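Local coordinates for acetylcholine-binding protein (Bulinus truncatus, PDB 2BJ0) that probably binds acetylcholine, as a homopentameric relative of the ligand-binding domain of nicotinic acetylcholine receptors, at residues T11-V16 and V58-S63; N35-D40 and Q45-L50; A54-P59 and M80-L85; R136-S141 and K182-C187. All coordinates share one frame; numbering follows the deposited sequence.

The four contacts mark out the length of one immunoglobulin-like beta sandwich. Interactions 1 and 2 lie toward its two ends, their centres about 36 Å apart on opposite sides of the chain's centre. Interaction 3 is about 10 Å from interaction 1, centre to centre, shares Val58 and Pro59 with it and packs on it through Trp81 and Met80. Strand 45-57 carries segments of both interaction 2 and interaction 3. Interaction 4, centred about 18 Å from interaction 3, probably lines the ligand pocket: Tyr184 lies about 3 Å, nearest atoms, from a bound buffer molecule. Asp84 OD1 reaches Ser141 OG at 2.6 Å, probably a hydrogen bond, joining interactions 3 and 4.

Interaction 1 (T11-V16 and V58-S63); sequences TGESDV and VPYYSS
Glu13 and Tyr60 join the end of the N-terminal helix 4-12 to the loop after strand 45-57, at one end of the beta sandwich of this Cys-loop-receptor ligand-binding domain. The contact is small and lies at the surface: one carboxylate oxygen meets one phenol. Glu13 OE1 is 2.9 Å from Tyr60 OH, 3.5 Å from Tyr60 CZ and 3.7 Å from Tyr60 CE2, so the acid reaches the hydroxyl end of the ring obliquely, with the carboxylate and ring planes 66° apart. Glu13 has CG anti to its carbonyl carbon (chi1 -69°) and an extended chain beyond, which carries the carboxylate across to the phenol. The other oxygen, OE2, is hydrogen-bonded to Gln9 NE2 of helix 4-12, just ahead of Glu13, and Glu13 also packs on Trp4 of the second subunit. Tyr60 rests on Gln9 and Ile10, while Tyr61 CD1 stands 3.9 Å above one face of its ring, over the centre. The backbone on each side folds back tightly. A type I turn runs from Glu13 to Val16, with Val16 N 3.1 Å from Glu13 O. Overlapping this turn, Thr11 O accepts two hydrogen bonds from Ser14, one from OG at 2.7 Å (C=O...donor angle 140°, in the carbonyl plane on a lone pair) and one from the backbone N at 3.0 Å. The loop 58-63 uses the same device at the start of its 3-10 turn: Pro59 O accepts from both Ser62 N and Ser62 OG, the hydroxyl lying 3.1 Å away.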
loop_
_atom_site.group_PDB
_atom_site.type_symbol
_atom_site.label_atom_id
_atom_site.label_comp_id
_atom_site.label_asym_id
_atom_site.label_seq_id
_atom_site.Cartn_x
_atom_site.Cartn_y
_atom_site.Cartn_z
ATOM N N THR A 11 -17.976 -15.060 9.393
ATOM C CA THR A 11 -17.587 -13.849 8.698
ATOM C C THR A 11 -18.628 -12.733 8.866
ATOM O O THR A 11 -18.301 -11.552 9.067
ATOM C CB THR A 11 -17.376 -14.210 7.241
ATOM O OG1 THR A 11 -16.411 -15.271 7.196
ATOM C CG2 THR A 11 -16.721 -13.027 6.490
ATOM N N GLY A 12 -19.900 -13.103 8.819
ATOM C CA GLY A 12 -20.960 -12.133 9.027
ATOM C C GLY A 12 -20.896 -11.401 10.338
ATOM O O GLY A 12 -21.317 -10.249 10.407
ATOM N N GLU A 13 -20.412 -12.088 11.382
ATOM C CA GLU A 13 -20.281 -11.534 12.722
ATOM C C GLU A 13 -18.890 -10.951 12.968
ATOM O O GLU A 13 -18.597 -10.499 14.071
ATOM C CB GLU A 13 -20.575 -12.636 13.774
ATOM C CG GLU A 13 -22.040 -13.031 13.759
ATOM C CD GLU A 13 -22.475 -13.983 14.866
ATOM O OE1 GLU A 13 -21.606 -14.389 15.702
ATOM O OE2 GLU A 13 -23.708 -14.300 14.888
ATOM N N SER A 14 -18.039 -10.934 11.944
ATOM C CA SER A 14 -16.630 -10.596 12.179
ATOM C C SER A 14 -16.347 -9.129 12.591
ATOM O O SER A 14 -15.253 -8.820 13.031
ATOM C CB SER A 14 -15.799 -10.979 10.967
ATOM O OG SER A 14 -16.161 -10.121 9.914
ATOM N N ASP A 15 -17.308 -8.223 12.460
ATOM C CA ASP A 15 -17.113 -6.861 12.942
ATOM C C ASP A 15 -17.061 -6.783 14.469
ATOM O O ASP A 15 -16.529 -5.817 14.983
ATOM C CB ASP A 15 -18.224 -5.907 12.466
ATOM C CG ASP A 15 -18.287 -5.762 10.942
ATOM O OD1 ASP A 15 -17.237 -5.804 10.270
ATOM O OD2 ASP A 15 -19.369 -5.620 10.331
ATOM N N VAL A 16 -17.569 -7.790 15.183
ATOM C CA VAL A 16 -17.813 -7.638 16.627
ATOM C C VAL A 16 -17.120 -8.733 17.455
ATOM O O VAL A 16 -17.096 -9.891 17.063
ATOM C CB VAL A 16 -19.348 -7.584 16.912
ATOM C CG1 VAL A 16 -19.678 -7.668 18.410
ATOM C CG2 VAL A 16 -19.950 -6.306 16.339
ATOM N N VAL A 58 -13.703 -19.603 20.747
ATOM C CA VAL A 58 -15.099 -19.315 20.436
ATOM C C VAL A 58 -15.806 -20.662 20.284
ATOM O O VAL A 58 -15.643 -21.335 19.259
ATOM C CB VAL A 58 -15.258 -18.462 19.131
ATOM C CG1 VAL A 58 -16.726 -18.062 18.915
ATOM C CG2 VAL A 58 -14.367 -17.230 19.171
ATOM N N PRO A 59 -16.520 -21.088 21.326
ATOM C CA PRO A 59 -17.244 -22.367 21.305
ATOM C C PRO A 59 -18.019 -22.660 19.994
ATOM O O PRO A 59 -17.836 -23.718 19.398
ATOM C CB PRO A 59 -18.164 -22.235 22.516
ATOM C CG PRO A 59 -17.208 -21.520 23.532
ATOM C CD PRO A 59 -16.671 -20.402 22.627
ATOM N N TYR A 60 -18.824 -21.716 19.524
ATOM C CA TYR A 60 -19.625 -21.979 18.322
ATOM C C TYR A 60 -18.805 -22.332 17.042
ATOM O O TYR A 60 -19.344 -22.967 16.139
ATOM C CB TYR A 60 -20.710 -20.901 18.116
ATOM C CG TYR A 60 -20.395 -19.692 17.229
ATOM C CD1 TYR A 60 -20.501 -19.775 15.844
ATOM C CD2 TYR A 60 -20.082 -18.467 17.791
ATOM C CE1 TYR A 60 -20.257 -18.656 15.029
ATOM C CE2 TYR A 60 -19.837 -17.337 16.999
ATOM C CZ TYR A 60 -19.930 -17.444 15.616
ATOM O OH TYR A 60 -19.688 -16.333 14.840
ATOM N N TYR A 61 -17.514 -21.961 17.009
ATOM C CA TYR A 61 -16.591 -22.291 15.910
ATOM C C TYR A 61 -16.319 -23.784 15.793
ATOM O O TYR A 61 -15.917 -24.257 14.726
ATOM C CB TYR A 61 -15.218 -21.569 16.027
ATOM C CG TYR A 61 -15.169 -20.053 15.835
ATOM C CD1 TYR A 61 -16.329 -19.274 15.744
ATOM C CD2 TYR A 61 -13.931 -19.393 15.798
ATOM C CE1 TYR A 61 -16.260 -17.866 15.621
ATOM C CE2 TYR A 61 -13.853 -18.002 15.665
ATOM C CZ TYR A 61 -15.003 -17.250 15.582
ATOM O OH TYR A 61 -14.893 -15.878 15.456
ATOM N N SER A 62 -16.520 -24.534 16.874
ATOM C CA SER A 62 -16.168 -25.971 16.855
ATOM C C SER A 62 -16.940 -26.771 15.792
ATOM O O SER A 62 -16.487 -27.817 15.357
ATOM C CB SER A 62 -16.407 -26.615 18.224
ATOM O OG SER A 62 -17.798 -26.655 18.514
ATOM N N SER A 63 -18.102 -26.277 15.384
ATOM C CA SER A 63 -18.908 -26.954 14.384
ATOM C C SER A 63 -18.354 -26.788 12.976
ATOM O O SER A 63 -18.917 -27.292 12.011
ATOM C CB SER A 63 -20.327 -26.424 14.434
ATOM O OG SER A 63 -20.971 -26.978 15.554
#

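Interaction 2 (N35-D40 and Q45-L50); sequences NIVEAD and QVEVVL
Val37 and Glu38 both face Glu47, which makes a classic beta bulge in the antiparallel hairpin of strands 25-40 and 45-57; the short strand axes lie at 156°. The hydrogen bonds give the evidence. Glu47 O accepts from Val37 N at 2.8 Å and, weakly, from Glu38 N at 3.3 Å, so the register shifts by one residue between the Ile36-Val48 and Glu38-Glu47 pairs. Beyond the bulge regular pairing resumes: Glu47 N donates to Glu38 O at 3.0 Å, and Asp40 N to Gln45 O at 2.8 Å in a nearly straight bond (173°). Apolar contacts are looser, with Ile36 CG1 4.1 Å from Val48 CG1, and Val37 CG1 4.1 Å from Val49 CG2. Among the charged groups, Glu38 OE1 and Glu47 OE2 come within 4.3 Å, yet each acid has a basic partner: Glu47 bridges to Arg117 and Arg119, and Glu38 OE2 to Lys43 of the third subunit. A water donates to Glu38 OE1 at 3.2 Å; its very short approach to Gln45 OE1 is doubtful. Gln45 NE2 bonds to Val37 O of the second subunit. Ile36, Ala39, Val46 and Val48 share one face of the sheet. Phe198 and Phe200 of strand 190-202, in the opposing sheet, lie against Ile36, Ala39 and Val48, and Val46 meets Phe120 of strand 109-121, which pairs with 45-57 on its other flank.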
loop_
_atom_site.group_PDB
_atom_site.type_symbol
_atom_site.label_atom_id
_atom_site.label_comp_id
_atom_site.label_asym_id
_atom_site.label_seq_id
_atom_site.Cartn_x
_atom_site.Cartn_y
_atom_site.Cartn_z
ATOM N N ASN A 35 14.767 -10.742 16.812
ATOM C CA ASN A 35 15.904 -10.006 16.370
ATOM C C ASN A 35 15.724 -8.513 16.758
ATOM O O ASN A 35 14.606 -8.044 16.896
ATOM C CB ASN A 35 16.035 -10.129 14.861
ATOM C CG ASN A 35 17.408 -9.843 14.320
ATOM O OD1 ASN A 35 18.297 -9.406 15.048
ATOM N ND2 ASN A 35 17.607 -10.103 13.029
ATOM N N ILE A 36 16.804 -7.820 16.922
ATOM C CA ILE A 36 16.811 -6.369 17.116
ATOM C C ILE A 36 17.471 -5.926 15.846
ATOM O O ILE A 36 18.662 -6.158 15.671
ATOM C CB ILE A 36 17.583 -5.919 18.335
ATOM C CG1 ILE A 36 16.841 -6.291 19.631
ATOM C CG2 ILE A 36 17.826 -4.422 18.274
ATOM C CD1 ILE A 36 17.594 -5.900 20.883
ATOM N N VAL A 37 16.719 -5.304 14.924
ATOM C CA VAL A 37 17.274 -4.968 13.575
ATOM C C VAL A 37 17.811 -3.543 13.383
ATOM O O VAL A 37 18.547 -3.290 12.423
ATOM C CB VAL A 37 16.271 -5.367 12.477
ATOM C CG1 VAL A 37 16.134 -6.876 12.423
ATOM C CG2 VAL A 37 14.922 -4.722 12.715
ATOM N N GLU A 38 17.444 -2.621 14.268
ATOM C CA GLU A 38 18.072 -1.317 14.339
ATOM C C GLU A 38 18.159 -0.891 15.809
ATOM O O GLU A 38 17.244 -1.142 16.575
ATOM C CB GLU A 38 17.236 -0.294 13.586
ATOM C CG GLU A 38 17.952 1.029 13.411
ATOM C CD GLU A 38 17.357 1.858 12.282
ATOM O OE1 GLU A 38 16.123 2.104 12.309
ATOM O OE2 GLU A 38 18.117 2.266 11.359
ATOM N N ALA A 39 19.263 -0.264 16.201
ATOM C CA ALA A 39 19.275 0.515 17.438
ATOM C C ALA A 39 20.045 1.788 17.169
ATOM O O ALA A 39 21.278 1.802 17.175
ATOM C CB ALA A 39 19.867 -0.275 18.600
ATOM N N ASP A 40 19.301 2.851 16.879
ATOM C CA ASP A 40 19.873 4.051 16.307
ATOM C C ASP A 40 20.127 5.023 17.457
ATOM O O ASP A 40 19.198 5.597 17.985
ATOM C CB ASP A 40 18.902 4.639 15.274
ATOM C CG ASP A 40 19.433 5.910 14.628
ATOM O OD1 ASP A 40 20.283 6.587 15.239
ATOM O OD2 ASP A 40 19.053 6.323 13.507
ATOM N N GLN A 45 16.042 5.201 18.792
ATOM C CA GLN A 45 14.981 4.373 18.253
ATOM C C GLN A 45 15.480 2.957 18.015
ATOM O O GLN A 45 16.630 2.741 17.599
ATOM C CB GLN A 45 14.427 4.978 16.947
ATOM C CG GLN A 45 13.774 6.333 17.177
ATOM C CD GLN A 45 13.356 7.030 15.877
ATOM O OE1 GLN A 45 13.386 6.421 14.814
ATOM N NE2 GLN A 45 12.975 8.315 15.977
ATOM N N VAL A 46 14.586 2.000 18.259
ATOM C CA VAL A 46 14.871 0.552 18.192
ATOM C C VAL A 46 13.806 -0.104 17.347
ATOM O O VAL A 46 12.637 0.281 17.441
ATOM C CB VAL A 46 14.842 -0.082 19.617
ATOM C CG1 VAL A 46 14.898 -1.593 19.542
ATOM C CG2 VAL A 46 16.045 0.444 20.419
ATOM N N GLU A 47 14.213 -1.043 16.493
ATOM C CA GLU A 47 13.294 -1.836 15.670
ATOM C C GLU A 47 13.617 -3.274 15.987
ATOM O O GLU A 47 14.769 -3.675 15.976
ATOM C CB GLU A 47 13.522 -1.641 14.145
ATOM C CG GLU A 47 13.119 -0.319 13.534
ATOM C CD GLU A 47 12.956 -0.406 12.003
ATOM O OE1 GLU A 47 13.507 -1.337 11.361
ATOM O OE2 GLU A 47 12.251 0.457 11.432
ATOM N N VAL A 48 12.580 -4.043 16.269
ATOM C CA VAL A 48 12.707 -5.443 16.600
ATOM C C VAL A 48 11.865 -6.252 15.625
ATOM O O VAL A 48 10.934 -5.730 15.031
ATOM C CB VAL A 48 12.195 -5.737 18.063
ATOM C CG1 VAL A 48 12.996 -4.966 19.090
ATOM C CG2 VAL A 48 10.725 -5.440 18.200
ATOM N N VAL A 49 12.216 -7.527 15.453
ATOM C CA VAL A 49 11.266 -8.515 14.935
ATOM C C VAL A 49 10.662 -9.301 16.097
ATOM O O VAL A 49 11.381 -9.853 16.937
ATOM C CB VAL A 49 11.919 -9.443 13.926
ATOM C CG1 VAL A 49 10.921 -10.515 13.431
ATOM C CG2 VAL A 49 12.432 -8.626 12.747
ATOM N N LEU A 50 9.338 -9.370 16.102
ATOM C CA LEU A 50 8.573 -9.901 17.220
ATOM C C LEU A 50 7.455 -10.789 16.675
ATOM O O LEU A 50 6.679 -10.356 15.798
ATOM C CB LEU A 50 7.986 -8.718 17.998
ATOM C CG LEU A 50 7.155 -8.952 19.268
ATOM C CD1 LEU A 50 8.047 -9.427 20.446
ATOM C CD2 LEU A 50 6.376 -7.697 19.659
HETATM O O HOH W 1 14.518 4.642 13.548
#

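Interaction 3 (A54-P59 and M80-L85); sequences ASWKVP and MWTPDL
Trp56 receives both Trp81 and Pro83 over the same face of its indole, while a water lies at its edge in the ring plane. The two tryptophans form a T-shaped pair: the edge of the Trp81 six-membered ring points at the face of the Trp56 five-membered ring, with centroids 5.5 Å apart and planes at 89°. Alongside, Pro83 CD sits 3.7 Å from the centroid of the Trp56 six-membered ring, 23° off the normal, a CH-pi contact. Pro83 thus covers the benzene half and Trp81 the pyrrole half. Trp81 in turn has the backbone N of Pro83 above one of its own faces. The edge water is the polar link, accepting from Trp56 NE1 at 2.8 Å and donating to Trp81 O at 2.7 Å. Trp56 belongs to strand 45-57, Trp81 and Pro83 to the Trp-x-Pro-Asp sequence, here Trp81 to Asp84, familiar from Cys-loop receptors; segment 80-85 has no regular strand structure and no backbone hydrogen bond to the 54-57 strand. In Trp56, CG sits between the backbone N and the carbonyl carbon (chi1 67°), and with it the indole meets Trp81 and Pro83. Two lighter contacts touch the same ring obliquely, Met80 SD at 4.4 Å from Trp56 CZ2 and Thr82 CG2 at 4.2 Å from Trp56 CH2. Farther along, the Asp84 carboxylate is held by Ser141, Thr143 and His144. The His144 ring also meets Trp81, their planes about perpendicular, and Arg101 of the second subunit packs on the same tryptophan.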
loop_
_atom_site.group_PDB
_atom_site.type_symbol
_atom_site.label_atom_id
_atom_site.label_comp_id
_atom_site.label_asym_id
_atom_site.label_seq_id
_atom_site.Cartn_x
_atom_site.Cartn_y
_atom_site.Cartn_z
ATOM N N ALA A 54 -1.130 -15.055 19.760
ATOM C CA ALA A 54 -2.400 -14.724 20.371
ATOM C C ALA A 54 -3.375 -15.887 20.261
ATOM O O ALA A 54 -3.566 -16.438 19.171
ATOM C CB ALA A 54 -3.009 -13.484 19.709
ATOM N N SER A 55 -4.012 -16.260 21.372
ATOM C CA SER A 55 -5.074 -17.247 21.268
ATOM C C SER A 55 -6.323 -16.893 22.034
ATOM O O SER A 55 -6.281 -16.177 23.041
ATOM C CB SER A 55 -4.594 -18.669 21.567
ATOM O OG SER A 55 -3.729 -18.704 22.670
ATOM N N TRP A 56 -7.452 -17.361 21.513
ATOM C CA TRP A 56 -8.728 -17.159 22.175
ATOM C C TRP A 56 -9.632 -18.278 21.718
ATOM O O TRP A 56 -9.278 -18.998 20.815
ATOM C CB TRP A 56 -9.305 -15.764 21.894
ATOM C CG TRP A 56 -9.689 -15.559 20.476
ATOM C CD1 TRP A 56 -10.939 -15.660 19.942
ATOM C CD2 TRP A 56 -8.808 -15.284 19.393
ATOM N NE1 TRP A 56 -10.896 -15.436 18.584
ATOM C CE2 TRP A 56 -9.597 -15.186 18.222
ATOM C CE3 TRP A 56 -7.425 -15.079 19.285
ATOM C CZ2 TRP A 56 -9.044 -14.923 16.968
ATOM C CZ3 TRP A 56 -6.885 -14.796 18.018
ATOM C CH2 TRP A 56 -7.696 -14.731 16.893
ATOM N N LYS A 57 -10.781 -18.451 22.361
ATOM C CA LYS A 57 -11.666 -19.567 22.037
ATOM C C LYS A 57 -13.084 -19.086 21.802
ATOM O O LYS A 57 -13.587 -18.217 22.519
ATOM C CB LYS A 57 -11.641 -20.574 23.182
ATOM C CG LYS A 57 -12.392 -21.866 22.952
ATOM C CD LYS A 57 -12.378 -22.693 24.249
ATOM C CE LYS A 57 -12.875 -24.096 23.988
ATOM N NZ LYS A 57 -12.466 -24.956 25.121
ATOM N N VAL A 58 -13.703 -19.603 20.747
ATOM C CA VAL A 58 -15.099 -19.315 20.436
ATOM C C VAL A 58 -15.806 -20.662 20.284
ATOM O O VAL A 58 -15.643 -21.335 19.259
ATOM C CB VAL A 58 -15.258 -18.462 19.131
ATOM C CG1 VAL A 58 -16.726 -18.062 18.915
ATOM C CG2 VAL A 58 -14.367 -17.230 19.171
ATOM N N PRO A 59 -16.520 -21.088 21.326
ATOM C CA PRO A 59 -17.244 -22.367 21.305
ATOM C C PRO A 59 -18.019 -22.660 19.994
ATOM O O PRO A 59 -17.836 -23.718 19.398
ATOM C CB PRO A 59 -18.164 -22.235 22.516
ATOM C CG PRO A 59 -17.208 -21.520 23.532
ATOM C CD PRO A 59 -16.671 -20.402 22.627
ATOM N N MET A 80 -12.752 -13.854 10.048
ATOM C CA MET A 80 -13.326 -13.808 11.400
ATOM C C MET A 80 -12.833 -12.610 12.182
ATOM O O MET A 80 -11.896 -11.943 11.757
ATOM C CB MET A 80 -12.985 -15.093 12.138
ATOM C CG MET A 80 -11.513 -15.261 12.338
ATOM S SD MET A 80 -11.161 -16.572 13.534
ATOM C CE MET A 80 -11.494 -17.955 12.446
ATOM N N TRP A 81 -13.483 -12.303 13.300
ATOM C CA TRP A 81 -12.970 -11.291 14.189
ATOM C C TRP A 81 -11.615 -11.760 14.698
ATOM O O TRP A 81 -11.455 -12.944 15.030
ATOM C CB TRP A 81 -13.923 -11.126 15.363
ATOM C CG TRP A 81 -13.464 -10.124 16.363
ATOM C CD1 TRP A 81 -13.754 -8.805 16.373
ATOM C CD2 TRP A 81 -12.633 -10.366 17.508
ATOM N NE1 TRP A 81 -13.159 -8.199 17.452
ATOM C CE2 TRP A 81 -12.451 -9.138 18.155
ATOM C CE3 TRP A 81 -11.992 -11.509 18.036
ATOM C CZ2 TRP A 81 -11.686 -9.006 19.330
ATOM C CZ3 TRP A 81 -11.236 -11.385 19.209
ATOM C CH2 TRP A 81 -11.091 -10.145 19.835
ATOM N N THR A 82 -10.659 -10.827 14.773
ATOM C CA THR A 82 -9.353 -11.058 15.409
ATOM C C THR A 82 -9.057 -9.863 16.303
ATOM O O THR A 82 -9.594 -8.762 16.096
ATOM C CB THR A 82 -8.196 -11.250 14.374
ATOM O OG1 THR A 82 -8.171 -10.134 13.476
ATOM C CG2 THR A 82 -8.449 -12.477 13.469
ATOM N N PRO A 83 -8.253 -10.068 17.344
ATOM C CA PRO A 83 -7.998 -8.979 18.305
ATOM C C PRO A 83 -7.401 -7.744 17.633
ATOM O O PRO A 83 -6.502 -7.872 16.813
ATOM C CB PRO A 83 -6.975 -9.606 19.261
ATOM C CG PRO A 83 -7.346 -11.076 19.257
ATOM C CD PRO A 83 -7.611 -11.340 17.762
ATOM N N ASP A 84 -7.874 -6.560 18.002
ATOM C CA ASP A 84 -7.282 -5.326 17.490
ATOM C C ASP A 84 -6.109 -4.887 18.362
ATOM O O ASP A 84 -6.108 -3.779 18.883
ATOM C CB ASP A 84 -8.338 -4.225 17.383
ATOM C CG ASP A 84 -8.897 -3.810 18.745
ATOM O OD1 ASP A 84 -8.992 -4.707 19.634
ATOM O OD2 ASP A 84 -9.229 -2.625 19.015
ATOM N N LEU A 85 -5.093 -5.739 18.489
ATOM C CA LEU A 85 -3.890 -5.406 19.258
ATOM C C LEU A 85 -3.107 -4.291 18.595
ATOM O O LEU A 85 -2.862 -4.330 17.384
ATOM C CB LEU A 85 -2.974 -6.616 19.407
ATOM C CG LEU A 85 -3.575 -7.809 20.141
ATOM C CD1 LEU A 85 -2.642 -8.957 19.917
ATOM C CD2 LEU A 85 -3.773 -7.495 21.632
HETATM O O HOH W 2 -12.783 -14.711 16.638
#

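Interaction 4 (R136-S141 and K182-C187); sequences RIKVGS and KKYSCC
Lys138 lies on the extended strand 133-141 and Tyr184 near the end of strand 170-183, where the backbone is still extended (phi -106°, psi 155°) before it turns at Ser185 and Cys186. This second segment is loop C of the Cys-loop-receptor fold, recognised by its vicinal disulfide, with Cys186 SG and Cys187 SG 2.1 Å apart; in this family loop C covers the agonist site. The two parent strands are not neighbours, since strand 190-202 runs between them, and their link here is made by side chains. Lys138 leaves its strand with CG anti to the backbone N (chi1 -173°) and continues fully extended, meeting the tyrosine head on. Its NZ donates to Tyr184 OH at 2.8 Å, approaching at the edge of the ring and near its plane, while Lys138 CE lies 3.3 Å from the same hydroxyl oxygen. A second lysine is close, Lys182 NZ at 5.3 Å from Lys138 NZ, and Lys138 also touches Asp193 of strand 190-202. A bound cyclohexylpropylsulfonic acid, probably from the crystallisation liquor, lies about 3 Å from the Tyr184 side chain and is hydrogen-bonded by Cys186 N, consistent with a ligand pocket. The turn itself is held by Lys183, whose NZ donates to Cys187 O at 2.9 Å and, from above the carbonyl plane, to Tyr184 O at 2.9 Å.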
loop_
_atom_site.group_PDB
_atom_site.type_symbol
_atom_site.label_atom_id
_atom_site.label_comp_id
_atom_site.label_asym_id
_atom_site.label_seq_id
_atom_site.Cartn_x
_atom_site.Cartn_y
_atom_site.Cartn_z
ATOM N N ARG A 136 11.097 -1.067 26.497
ATOM C CA ARG A 136 9.763 -1.544 26.820
ATOM C C ARG A 136 8.853 -1.512 25.588
ATOM O O ARG A 136 8.874 -0.542 24.825
ATOM C CB ARG A 136 9.170 -0.706 27.953
ATOM C CG ARG A 136 9.607 -1.198 29.359
ATOM C CD ARG A 136 9.617 -0.132 30.479
ATOM N NE ARG A 136 10.879 0.617 30.537
ATOM C CZ ARG A 136 11.827 0.457 31.467
ATOM N NH1 ARG A 136 11.668 -0.428 32.455
ATOM N NH2 ARG A 136 12.933 1.193 31.415
ATOM N N ILE A 137 8.072 -2.576 25.390
ATOM C CA ILE A 137 7.042 -2.580 24.350
ATOM C C ILE A 137 5.670 -2.817 24.987
ATOM O O ILE A 137 5.483 -3.794 25.716
ATOM C CB ILE A 137 7.348 -3.665 23.284
ATOM C CG1 ILE A 137 8.620 -3.347 22.520
ATOM C CG2 ILE A 137 6.160 -3.819 22.322
ATOM C CD1 ILE A 137 9.229 -4.591 21.846
ATOM N N LYS A 138 4.723 -1.927 24.698
ATOM C CA LYS A 138 3.383 -1.979 25.272
ATOM C C LYS A 138 2.365 -2.453 24.229
ATOM O O LYS A 138 2.224 -1.829 23.165
ATOM C CB LYS A 138 3.009 -0.604 25.833
ATOM C CG LYS A 138 1.694 -0.580 26.620
ATOM C CD LYS A 138 1.468 0.806 27.269
ATOM C CE LYS A 138 -0.020 1.090 27.558
ATOM N NZ LYS A 138 -0.201 2.475 28.126
ATOM N N VAL A 139 1.683 -3.565 24.522
ATOM C CA VAL A 139 0.690 -4.140 23.617
ATOM C C VAL A 139 -0.660 -4.285 24.294
ATOM O O VAL A 139 -0.756 -4.815 25.434
ATOM C CB VAL A 139 1.109 -5.576 23.190
ATOM C CG1 VAL A 139 0.257 -6.058 22.001
ATOM C CG2 VAL A 139 2.601 -5.660 22.872
ATOM N N GLY A 140 -1.718 -3.861 23.620
ATOM C CA GLY A 140 -3.062 -4.128 24.151
ATOM C C GLY A 140 -4.110 -3.826 23.106
ATOM O O GLY A 140 -3.766 -3.365 22.006
ATOM N N SER A 141 -5.373 -4.112 23.411
ATOM C CA SER A 141 -6.436 -3.785 22.482
ATOM C C SER A 141 -6.605 -2.286 22.443
ATOM O O SER A 141 -6.622 -1.607 23.482
ATOM C CB SER A 141 -7.737 -4.450 22.874
ATOM O OG SER A 141 -8.818 -3.930 22.149
ATOM N N LYS A 182 -4.953 -0.023 32.838
ATOM C CA LYS A 182 -4.896 1.437 32.912
ATOM C C LYS A 182 -6.271 2.087 32.702
ATOM O O LYS A 182 -7.102 1.592 31.939
ATOM C CB LYS A 182 -3.891 1.993 31.877
ATOM C CG LYS A 182 -2.415 1.566 32.088
ATOM C CD LYS A 182 -1.777 2.202 33.356
ATOM C CE LYS A 182 -0.739 1.277 34.036
ATOM N NZ LYS A 182 0.482 1.017 33.205
ATOM N N LYS A 183 -6.500 3.199 33.393
ATOM C CA LYS A 183 -7.666 4.052 33.149
ATOM C C LYS A 183 -7.340 5.033 32.014
ATOM O O LYS A 183 -6.369 5.791 32.097
ATOM C CB LYS A 183 -8.025 4.843 34.422
ATOM C CG LYS A 183 -9.528 4.977 34.772
ATOM C CD LYS A 183 -10.474 4.968 33.576
ATOM C CE LYS A 183 -11.658 5.879 33.813
ATOM N NZ LYS A 183 -11.527 7.120 32.989
ATOM N N TYR A 184 -8.132 5.010 30.949
ATOM C CA TYR A 184 -7.985 6.023 29.904
ATOM C C TYR A 184 -9.095 7.063 29.928
ATOM O O TYR A 184 -10.207 6.825 30.423
ATOM C CB TYR A 184 -7.832 5.401 28.509
ATOM C CG TYR A 184 -6.535 4.644 28.355
ATOM C CD1 TYR A 184 -5.354 5.299 27.995
ATOM C CD2 TYR A 184 -6.481 3.274 28.610
ATOM C CE1 TYR A 184 -4.155 4.591 27.868
ATOM C CE2 TYR A 184 -5.302 2.562 28.492
ATOM C CZ TYR A 184 -4.143 3.216 28.119
ATOM O OH TYR A 184 -2.979 2.489 28.012
ATOM N N SER A 185 -8.743 8.221 29.385
ATOM C CA SER A 185 -9.589 9.399 29.295
ATOM C C SER A 185 -10.929 9.163 28.590
ATOM O O SER A 185 -11.977 9.605 29.060
ATOM C CB SER A 185 -8.807 10.471 28.551
ATOM O OG SER A 185 -9.452 11.711 28.630
ATOM N N CYS A 186 -10.877 8.474 27.456
ATOM C CA CYS A 186 -12.051 8.209 26.635
ATOM C C CYS A 186 -13.202 7.488 27.364
ATOM O O CYS A 186 -14.379 7.723 27.063
ATOM C CB CYS A 186 -11.635 7.344 25.445
ATOM S SG CYS A 186 -11.221 5.650 25.968
ATOM N N CYS A 187 -12.862 6.611 28.307
ATOM C CA CYS A 187 -13.764 5.532 28.698
ATOM C C CYS A 187 -13.846 5.284 30.202
ATOM O O CYS A 187 -12.927 5.594 30.954
ATOM C CB CYS A 187 -13.341 4.245 27.981
ATOM S SG CYS A 187 -12.909 4.503 26.232
#